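Local coordinates for capsular polysaccharide export system protein KpsC (Thermosulfurimonas dismutans, PDB 6MGD) that probably transfers Kdo in beta-2,7 linkage from a CMP-activated donor while building the conserved glycolipid anchor of Gram-negative bacterial capsules, at residues D3-F9 with T23-S29; I44-G50 with V64-E70; I16-F21 with I85-A91. All coordinates share one frame; numbering follows the deposited sequence.

Interaction 1 (D3-F9 with T23-S29); sequences DFYTYKF and TVKGNLS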
# COMPACT_ATOMS: atom_id res chain seq x y z
N ASP A 3 -5.95 14.14 -23.46
CA ASP A 3 -5.42 12.82 -23.17
C ASP A 3 -6.09 12.16 -21.97
O ASP A 3 -6.54 11.02 -22.07
CB ASP A 3 -3.90 12.91 -22.95
CG ASP A 3 -3.12 12.18 -24.02
OD1 ASP A 3 -3.75 11.61 -24.94
OD2 ASP A 3 -1.87 12.17 -23.95
N PHE A 4 -6.16 12.86 -20.83
CA PHE A 4 -6.68 12.27 -19.61
C PHE A 4 -7.80 13.11 -19.03
O PHE A 4 -7.83 14.33 -19.17
CB PHE A 4 -5.57 12.10 -18.56
CG PHE A 4 -4.70 10.90 -18.79
CD1 PHE A 4 -3.61 10.97 -19.64
CD2 PHE A 4 -4.97 9.70 -18.16
CE1 PHE A 4 -2.81 9.87 -19.85
CE2 PHE A 4 -4.17 8.59 -18.37
CZ PHE A 4 -3.09 8.68 -19.22
N TYR A 5 -8.73 12.42 -18.36
CA TYR A 5 -9.83 13.05 -17.65
C TYR A 5 -9.89 12.49 -16.24
O TYR A 5 -9.53 11.33 -16.00
CB TYR A 5 -11.17 12.82 -18.36
CG TYR A 5 -11.25 13.49 -19.71
CD1 TYR A 5 -11.73 14.79 -19.83
CD2 TYR A 5 -10.86 12.83 -20.86
CE1 TYR A 5 -11.81 15.41 -21.05
CE2 TYR A 5 -10.93 13.44 -22.10
CZ TYR A 5 -11.41 14.74 -22.19
OH TYR A 5 -11.49 15.36 -23.41
N THR A 6 -10.34 13.32 -15.30
CA THR A 6 -10.48 12.92 -13.91
C THR A 6 -11.95 12.68 -13.57
O THR A 6 -12.85 13.29 -14.15
CB THR A 6 -9.89 13.97 -12.97
OG1 THR A 6 -10.52 15.24 -13.21
CG2 THR A 6 -8.39 14.11 -13.18
N TYR A 7 -12.18 11.78 -12.61
CA TYR A 7 -13.52 11.39 -12.20
C TYR A 7 -13.73 11.79 -10.75
O TYR A 7 -13.19 11.16 -9.84
CB TYR A 7 -13.73 9.89 -12.39
CG TYR A 7 -15.15 9.42 -12.14
CD1 TYR A 7 -15.49 8.77 -10.96
CD2 TYR A 7 -16.15 9.64 -13.08
CE1 TYR A 7 -16.78 8.34 -10.73
CE2 TYR A 7 -17.44 9.22 -12.86
CZ TYR A 7 -17.75 8.57 -11.68
OH TYR A 7 -19.04 8.15 -11.46
N LYS A 8 -14.51 12.86 -10.54
CA LYS A 8 -14.94 13.29 -9.21
C LYS A 8 -13.74 13.58 -8.30
O LYS A 8 -13.67 13.13 -7.16
CB LYS A 8 -15.87 12.25 -8.57
CG LYS A 8 -17.17 12.04 -9.33
CD LYS A 8 -18.00 10.94 -8.70
CE LYS A 8 -19.31 10.74 -9.46
NZ LYS A 8 -20.07 9.56 -8.95
N PHE A 9 -12.79 14.34 -8.83
CA PHE A 9 -11.64 14.81 -8.07
C PHE A 9 -11.92 16.20 -7.51
O PHE A 9 -12.59 17.02 -8.14
CB PHE A 9 -10.38 14.86 -8.93
CG PHE A 9 -9.71 13.52 -9.12
CD1 PHE A 9 -10.37 12.34 -8.81
CD2 PHE A 9 -8.41 13.45 -9.61
CE1 PHE A 9 -9.75 11.12 -8.99
CE2 PHE A 9 -7.79 12.23 -9.78
CZ PHE A 9 -8.46 11.07 -9.48
N THR A 23 -1.36 16.45 -18.94
CA THR A 23 -2.36 16.56 -19.99
C THR A 23 -3.79 16.37 -19.47
O THR A 23 -4.69 16.09 -20.26
CB THR A 23 -2.08 15.54 -21.10
OG1 THR A 23 -2.20 14.21 -20.57
CG2 THR A 23 -0.67 15.74 -21.65
N VAL A 24 -4.00 16.51 -18.16
CA VAL A 24 -5.35 16.47 -17.62
C VAL A 24 -6.15 17.62 -18.21
O VAL A 24 -5.70 18.77 -18.24
CB VAL A 24 -5.32 16.52 -16.08
CG1 VAL A 24 -6.71 16.80 -15.53
CG2 VAL A 24 -4.79 15.22 -15.52
N LYS A 25 -7.36 17.31 -18.69
CA LYS A 25 -8.15 18.26 -19.46
C LYS A 25 -9.43 18.70 -18.76
O LYS A 25 -9.78 19.88 -18.81
CB LYS A 25 -8.50 17.67 -20.82
CG LYS A 25 -7.30 17.53 -21.74
CD LYS A 25 -6.77 18.89 -22.17
CE LYS A 25 -5.40 19.17 -21.57
NZ LYS A 25 -4.94 20.56 -21.87
N GLY A 26 -10.16 17.78 -18.14
CA GLY A 26 -11.42 18.14 -17.52
C GLY A 26 -11.81 17.14 -16.46
O GLY A 26 -11.28 16.02 -16.40
N ASN A 27 -12.74 17.56 -15.61
CA ASN A 27 -13.19 16.76 -14.48
C ASN A 27 -14.64 16.33 -14.74
O ASN A 27 -15.54 17.17 -14.77
CB ASN A 27 -13.07 17.53 -13.17
CG ASN A 27 -13.34 16.68 -11.96
OD1 ASN A 27 -12.57 15.77 -11.64
ND2 ASN A 27 -14.43 16.96 -11.26
N LEU A 28 -14.84 15.03 -14.93
CA LEU A 28 -16.17 14.47 -15.15
C LEU A 28 -16.79 14.14 -13.80
O LEU A 28 -16.16 13.51 -12.95
CB LEU A 28 -16.08 13.22 -16.03
CG LEU A 28 -15.18 13.37 -17.26
CD1 LEU A 28 -15.10 12.06 -18.04
CD2 LEU A 28 -15.67 14.50 -18.16
N SER A 29 -18.04 14.57 -13.61
CA SER A 29 -18.68 14.53 -12.30
C SER A 29 -19.75 13.46 -12.17
O SER A 29 -20.38 13.37 -11.11
CB SER A 29 -19.28 15.90 -11.96
OG SER A 29 -18.27 16.87 -11.76
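Asn27 OD1 is gripped by two donors from segment 3-9. Thr6 OG1 donates a hydrogen bond to Asn27 OD1 at 2.6 Å, and Phe9 N reaches the same Asn27 OD1 at 3.2 Å. Both donors lie in the plane of the amide carbonyl and use its lone pairs, which fixes the rotation of the Asn27 side chain. Thr6 sets OG1 between its own N and carbonyl carbon (chi1 57°), facing Asn27; its methyl CG2 goes the other way, to Val24 CG1 at 3.9 Å.

The backbones run parallel. Phe4 O takes Lys25 N, Thr6 N reaches Gly26 O almost straight (170°), Thr6 O accepts Leu28 N at 2.8 Å, and Lys8 N closes on Leu28 O. On the Tyr5 side of the sheet, Leu28 CD1 rests on Tyr5 CB, 4.0 Å away. Lys8 stretches past Ser29, and its NZ pairs with Glu56.

This is a beta-alpha-beta unit: strand 4-7, helix 11-20, strand 24-28. Strand 24-28 is an outermost strand of its sheet, while strand 4-7 has strand 44-49 as its other neighbour. Helix 11-20 packs on the face of Thr6 and Asn27 through Ile14, and helix 31-41 touches Tyr5, Tyr7 and Leu28 on the other.

Interaction 2 (I44-G50 with V64-E70); sequences IRLLVWG and VEVYRLE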
# COMPACT_ATOMS: atom_id res chain seq x y z
N ILE A 44 -11.84 7.42 -24.21
CA ILE A 44 -11.34 8.39 -23.24
C ILE A 44 -10.47 7.67 -22.21
O ILE A 44 -10.60 6.47 -21.98
CB ILE A 44 -12.47 9.15 -22.52
CG1 ILE A 44 -13.28 8.21 -21.63
CG2 ILE A 44 -13.38 9.85 -23.53
CD1 ILE A 44 -14.28 8.91 -20.75
N ARG A 45 -9.58 8.44 -21.59
CA ARG A 45 -8.76 7.98 -20.47
C ARG A 45 -9.30 8.64 -19.21
O ARG A 45 -9.20 9.87 -19.05
CB ARG A 45 -7.29 8.31 -20.68
CG ARG A 45 -6.61 7.52 -21.79
CD ARG A 45 -5.19 8.02 -22.00
NE ARG A 45 -4.35 7.04 -22.68
CZ ARG A 45 -4.13 7.01 -23.99
NH1 ARG A 45 -3.35 6.08 -24.51
NH2 ARG A 45 -4.70 7.91 -24.78
N LEU A 46 -9.87 7.84 -18.31
CA LEU A 46 -10.46 8.35 -17.08
C LEU A 46 -9.53 8.08 -15.91
O LEU A 46 -9.02 6.97 -15.75
CB LEU A 46 -11.82 7.70 -16.83
CG LEU A 46 -12.65 8.30 -15.69
CD1 LEU A 46 -13.01 9.75 -16.01
CD2 LEU A 46 -13.90 7.47 -15.44
N LEU A 47 -9.30 9.11 -15.09
CA LEU A 47 -8.54 8.98 -13.86
C LEU A 47 -9.52 8.88 -12.69
O LEU A 47 -10.27 9.82 -12.42
CB LEU A 47 -7.59 10.17 -13.67
CG LEU A 47 -6.47 10.29 -14.70
CD1 LEU A 47 -5.61 11.52 -14.44
CD2 LEU A 47 -5.61 9.03 -14.69
N VAL A 48 -9.51 7.74 -12.02
CA VAL A 48 -10.37 7.51 -10.87
C VAL A 48 -9.49 7.23 -9.66
O VAL A 48 -8.35 6.77 -9.79
CB VAL A 48 -11.37 6.35 -11.11
CG1 VAL A 48 -10.71 5.00 -10.90
CG2 VAL A 48 -12.60 6.49 -10.23
N TRP A 49 -10.02 7.52 -8.47
CA TRP A 49 -9.26 7.40 -7.24
C TRP A 49 -9.68 6.15 -6.49
O TRP A 49 -10.85 6.02 -6.08
CB TRP A 49 -9.46 8.63 -6.35
CG TRP A 49 -8.62 8.57 -5.12
CD1 TRP A 49 -9.01 8.13 -3.89
CD2 TRP A 49 -7.24 8.94 -5.00
NE1 TRP A 49 -7.96 8.21 -3.00
CE2 TRP A 49 -6.86 8.71 -3.66
CE3 TRP A 49 -6.29 9.46 -5.89
CZ2 TRP A 49 -5.58 8.97 -3.19
CZ3 TRP A 49 -5.02 9.72 -5.42
CH2 TRP A 49 -4.67 9.47 -4.08
N GLY A 50 -8.74 5.23 -6.29
CA GLY A 50 -8.99 4.07 -5.46
C GLY A 50 -10.12 3.22 -6.00
O GLY A 50 -10.19 2.92 -7.20
N VAL A 64 -13.70 3.11 -22.34
CA VAL A 64 -13.34 4.01 -21.24
C VAL A 64 -12.15 3.37 -20.53
O VAL A 64 -12.32 2.47 -19.70
CB VAL A 64 -14.51 4.26 -20.29
CG1 VAL A 64 -14.08 5.19 -19.17
CG2 VAL A 64 -15.69 4.84 -21.05
N GLU A 65 -10.95 3.82 -20.85
CA GLU A 65 -9.74 3.31 -20.22
C GLU A 65 -9.62 3.91 -18.82
O GLU A 65 -9.49 5.13 -18.67
CB GLU A 65 -8.51 3.64 -21.06
CG GLU A 65 -7.22 3.02 -20.55
CD GLU A 65 -6.03 3.30 -21.45
OE1 GLU A 65 -6.18 4.13 -22.38
OE2 GLU A 65 -4.96 2.70 -21.23
N VAL A 66 -9.66 3.05 -17.81
CA VAL A 66 -9.70 3.48 -16.41
C VAL A 66 -8.32 3.32 -15.80
O VAL A 66 -7.72 2.24 -15.87
CB VAL A 66 -10.75 2.70 -15.62
CG1 VAL A 66 -10.67 3.04 -14.14
CG2 VAL A 66 -12.15 2.99 -16.16
N TYR A 67 -7.82 4.39 -15.19
CA TYR A 67 -6.63 4.35 -14.35
C TYR A 67 -7.07 4.58 -12.91
O TYR A 67 -7.73 5.58 -12.61
CB TYR A 67 -5.61 5.42 -14.77
CG TYR A 67 -4.93 5.14 -16.08
CD1 TYR A 67 -5.54 5.43 -17.29
CD2 TYR A 67 -3.65 4.59 -16.11
CE1 TYR A 67 -4.91 5.17 -18.50
CE2 TYR A 67 -3.01 4.34 -17.31
CZ TYR A 67 -3.64 4.63 -18.50
OH TYR A 67 -3.01 4.38 -19.69
N ARG A 68 -6.72 3.65 -12.03
CA ARG A 68 -7.04 3.76 -10.62
C ARG A 68 -5.83 4.31 -9.87
O ARG A 68 -4.77 3.67 -9.84
CB ARG A 68 -7.48 2.40 -10.06
CG ARG A 68 -8.82 1.95 -10.63
CD ARG A 68 -9.20 0.54 -10.20
NE ARG A 68 -10.59 0.24 -10.55
CZ ARG A 68 -10.99 -0.19 -11.75
NH1 ARG A 68 -12.27 -0.43 -11.97
NH2 ARG A 68 -10.11 -0.38 -12.72
N LEU A 69 -5.98 5.49 -9.29
CA LEU A 69 -4.89 6.20 -8.64
C LEU A 69 -4.90 5.97 -7.14
O LEU A 69 -5.93 5.63 -6.54
CB LEU A 69 -4.98 7.71 -8.93
CG LEU A 69 -4.99 8.12 -10.41
CD1 LEU A 69 -5.01 9.64 -10.54
CD2 LEU A 69 -3.79 7.54 -11.14
N GLU A 70 -3.74 6.16 -6.53
CA GLU A 70 -3.55 6.02 -5.10
C GLU A 70 -2.19 6.60 -4.75
O GLU A 70 -1.31 6.72 -5.61
CB GLU A 70 -3.66 4.56 -4.65
CG GLU A 70 -3.76 4.34 -3.15
CD GLU A 70 -4.77 5.26 -2.49
OE1 GLU A 70 -4.36 6.32 -1.96
OE2 GLU A 70 -5.97 4.92 -2.50
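Trp49 has its CG anti to the backbone N (chi1 -176°), which lays the indole toward segment 64-70; Glu70, with CG likewise anti to N (chi1 -168°), then bends at its second torsion, and that bend returns its carboxylate to the ring. Glu70 CA sits over the six-membered ring of Trp49 in a CH-pi contact, 4.0 Å from its centroid, and Leu69 O lies over the same face of the indole. The carboxylate stands steeply to the indole, with Glu70 OE1 3.2 Å from Trp49 CZ2. Leu69 comes in roughly perpendicular to the Trp49 side chain, its CB 3.7 Å from Trp49 CE3.

At the start of the strands Arg45 and Glu65 lie alongside, both pointing the same way. Glu65 OE1 is over the face of the guanidinium, 3.5 Å from Arg45 NE, so this salt bridge rests on charge and no N-H is aimed at the oxygen. Between the two ends, Leu47 CD2 presses on Tyr67 CB at 3.6 Å. On the reverse face Val48 CG1 meets Arg68 CG, also at 3.6 Å, and Val66 CG1; Arg68 carries its charge on to Glu54.

Six hydrogen bonds tie the parallel backbones together from Ile44 O to Gly50 N. Tyr67 N to Leu46 O, 2.9 Å, is nearly straight at 174°. Gly50, with positive phi, ends the pairing as the chain leaves the strand.

The pair belongs to the beta-alpha-beta unit of strand 44-49, helix 52-56 and strand 64-71. Leu53 of the linking helix packs on Val48, Val66 and Arg68, and helix 31-41 covers Ile44 and Val64 on that same face. Strand 4-7 flanks strand 44-49, and strand 88-92 runs antiparallel beside strand 64-71.

Interaction 3 (I16-F21 with I85-A91); sequences IIKRFF and IPISLVA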
# COMPACT_ATOMS: atom_id res chain seq x y z
N ILE A 16 -2.68 18.40 -7.90
CA ILE A 16 -1.67 17.40 -7.54
C ILE A 16 -1.50 16.38 -8.65
O ILE A 16 -0.38 16.03 -9.03
CB ILE A 16 -2.06 16.72 -6.21
CG1 ILE A 16 -1.98 17.72 -5.06
CG2 ILE A 16 -1.17 15.51 -5.95
CD1 ILE A 16 -2.16 17.08 -3.70
N ILE A 17 -2.62 15.88 -9.19
CA ILE A 17 -2.55 14.87 -10.24
C ILE A 17 -1.89 15.44 -11.49
O ILE A 17 -1.14 14.75 -12.19
CB ILE A 17 -3.96 14.33 -10.54
CG1 ILE A 17 -4.49 13.56 -9.33
CG2 ILE A 17 -3.94 13.44 -11.77
CD1 ILE A 17 -3.55 12.50 -8.82
N LYS A 18 -2.12 16.73 -11.77
CA LYS A 18 -1.55 17.35 -12.95
C LYS A 18 -0.02 17.37 -12.91
O LYS A 18 0.61 17.49 -13.97
CB LYS A 18 -2.10 18.77 -13.11
CG LYS A 18 -2.01 19.31 -14.52
CD LYS A 18 -2.90 20.53 -14.70
CE LYS A 18 -4.35 20.20 -14.35
NZ LYS A 18 -5.25 21.37 -14.55
N ARG A 19 0.58 17.26 -11.73
CA ARG A 19 2.03 17.12 -11.65
C ARG A 19 2.48 15.83 -12.33
O ARG A 19 3.53 15.81 -12.99
CB ARG A 19 2.48 17.13 -10.19
CG ARG A 19 2.13 18.41 -9.44
CD ARG A 19 2.44 18.28 -7.96
NE ARG A 19 3.76 17.70 -7.71
CZ ARG A 19 4.90 18.39 -7.76
NH1 ARG A 19 6.05 17.77 -7.53
NH2 ARG A 19 4.89 19.68 -8.06
N PHE A 20 1.71 14.76 -12.18
CA PHE A 20 2.04 13.47 -12.79
C PHE A 20 1.42 13.30 -14.17
O PHE A 20 2.01 12.63 -15.02
CB PHE A 20 1.60 12.33 -11.87
CG PHE A 20 2.21 12.38 -10.50
CD1 PHE A 20 1.68 13.19 -9.51
CD2 PHE A 20 3.33 11.62 -10.21
CE1 PHE A 20 2.25 13.24 -8.26
CE2 PHE A 20 3.91 11.67 -8.95
CZ PHE A 20 3.37 12.48 -7.98
N PHE A 21 0.25 13.90 -14.40
CA PHE A 21 -0.42 13.88 -15.70
C PHE A 21 -0.61 15.32 -16.15
O PHE A 21 -1.65 15.94 -15.86
CB PHE A 21 -1.76 13.14 -15.62
CG PHE A 21 -1.64 11.72 -15.16
CD1 PHE A 21 -1.41 10.70 -16.07
CD2 PHE A 21 -1.76 11.40 -13.82
CE1 PHE A 21 -1.31 9.39 -15.65
CE2 PHE A 21 -1.66 10.09 -13.39
CZ PHE A 21 -1.43 9.08 -14.31
N ILE A 85 2.42 17.02 0.12
CA ILE A 85 2.41 17.10 -1.34
C ILE A 85 3.11 15.87 -1.87
O ILE A 85 4.34 15.74 -1.69
CB ILE A 85 3.07 18.40 -1.85
CG1 ILE A 85 3.34 18.32 -3.35
CG2 ILE A 85 4.33 18.73 -1.04
CD1 ILE A 85 2.08 18.22 -4.20
N PRO A 86 2.41 14.91 -2.47
CA PRO A 86 3.00 13.60 -2.74
C PRO A 86 4.19 13.68 -3.68
O PRO A 86 4.16 14.38 -4.69
CB PRO A 86 1.84 12.80 -3.36
CG PRO A 86 0.60 13.52 -2.92
CD PRO A 86 0.98 14.97 -2.85
N ILE A 87 5.25 12.95 -3.32
CA ILE A 87 6.36 12.75 -4.24
C ILE A 87 6.16 11.51 -5.10
O ILE A 87 6.77 11.40 -6.17
CB ILE A 87 7.70 12.67 -3.47
CG1 ILE A 87 8.87 12.94 -4.41
CG2 ILE A 87 7.85 11.31 -2.80
CD1 ILE A 87 10.20 13.08 -3.70
N SER A 88 5.30 10.59 -4.67
CA SER A 88 5.03 9.36 -5.39
C SER A 88 3.54 9.22 -5.64
O SER A 88 2.72 9.58 -4.78
CB SER A 88 5.54 8.13 -4.62
OG SER A 88 5.45 6.96 -5.40
N LEU A 89 3.19 8.71 -6.82
CA LEU A 89 1.80 8.44 -7.17
C LEU A 89 1.72 7.08 -7.84
O LEU A 89 2.63 6.68 -8.57
CB LEU A 89 1.24 9.52 -8.11
CG LEU A 89 -0.25 9.41 -8.45
CD1 LEU A 89 -1.09 9.65 -7.21
CD2 LEU A 89 -0.62 10.39 -9.55
N VAL A 90 0.63 6.36 -7.57
CA VAL A 90 0.37 5.05 -8.15
C VAL A 90 -0.72 5.20 -9.20
O VAL A 90 -1.80 5.73 -8.91
CB VAL A 90 -0.04 4.03 -7.07
CG1 VAL A 90 -0.81 2.88 -7.69
CG2 VAL A 90 1.19 3.53 -6.32
N ALA A 91 -0.44 4.74 -10.42
CA ALA A 91 -1.39 4.79 -11.53
C ALA A 91 -1.51 3.38 -12.10
O ALA A 91 -0.63 2.93 -12.84
CB ALA A 91 -0.95 5.79 -12.60
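Phe20 lays the face of its ring on Leu89, and this is the tight part of the contact. Leu89 CB stands over the Phe20 ring centre, 3.5 Å from the centroid and 10° off the normal, a well-aligned CH-pi contact. Leu89 holds its CG anti to the backbone N (chi1 -175°), which carries the branch on along the ring: Leu89 CD2 comes within 3.6 Å of Phe20 CG and also meets Ile17 CD1 at 3.7 Å. From a third side Phe21 CE2 approaches the same methyl, Leu89 CD2, at 4.0 Å, so three side chains of segment 16-21 close round one leucine. Around the rim of the Phe20 ring, Ile87 O lies in plane at the edge, 4.0 Å from Phe20 CE2, with Pro86 O near CZ. With an alanine in place of Phe20, Leu89 would probably lose the flat surface under its CB, and a gap would open between helix and strand.

In the fold, helix 11-20 is the crossover between the first two parallel strands of the N-terminal sheet, and here residues 16-20 of the helix run at 78° to residues 88-91 of the antiparallel strand. The side chains meet almost wholly through carbon. Phe21 CZ touches Ala91 CB, which lies in the plane of the ring at its edge, 3.7 Å away, and Leu69 of strand 64-71 packs against Ile17, Phe21 and Ala91.

Toward Ile85 the fit slackens. Ile16 still sets CG2 against Pro86 CD at 3.8 Å, but Ile16 and Ile85 lie alongside, pointing opposite ways, Ile16 CG1 to Ile85 CD1 4.2 Å. There the partly exposed Arg19 runs across Ile85 CD1 with the aliphatic CD of its bent chain, and its NH1 makes a weak hydrogen bond to Ser302 O.

How the interactions relate
Interactions 1 and 2 are strand pairs of one mixed sheet, and interaction 3 packs a helix against it. The first two, centres about 9 Å apart, join where strands 4-7 and 44-49 pair: Tyr5 N lies 2.7 Å from Arg45 O, a probable hydrogen bond, and Phe4 CE2 packs 3.5 Å from Tyr67 CE1. Interaction 2 is nested in the loop that interaction 3 closes; Glu70 O and Val90 N, 2.8 Å apart, probably bond. Leu69 CD1 meets Ile17 CD1 at 3.6 Å, and the Ile17 helix also links the strands of interaction 1. This sheet is consistent with one of the two Rossmann-like domains of GT-B enzymes, which generally hold the active site between them.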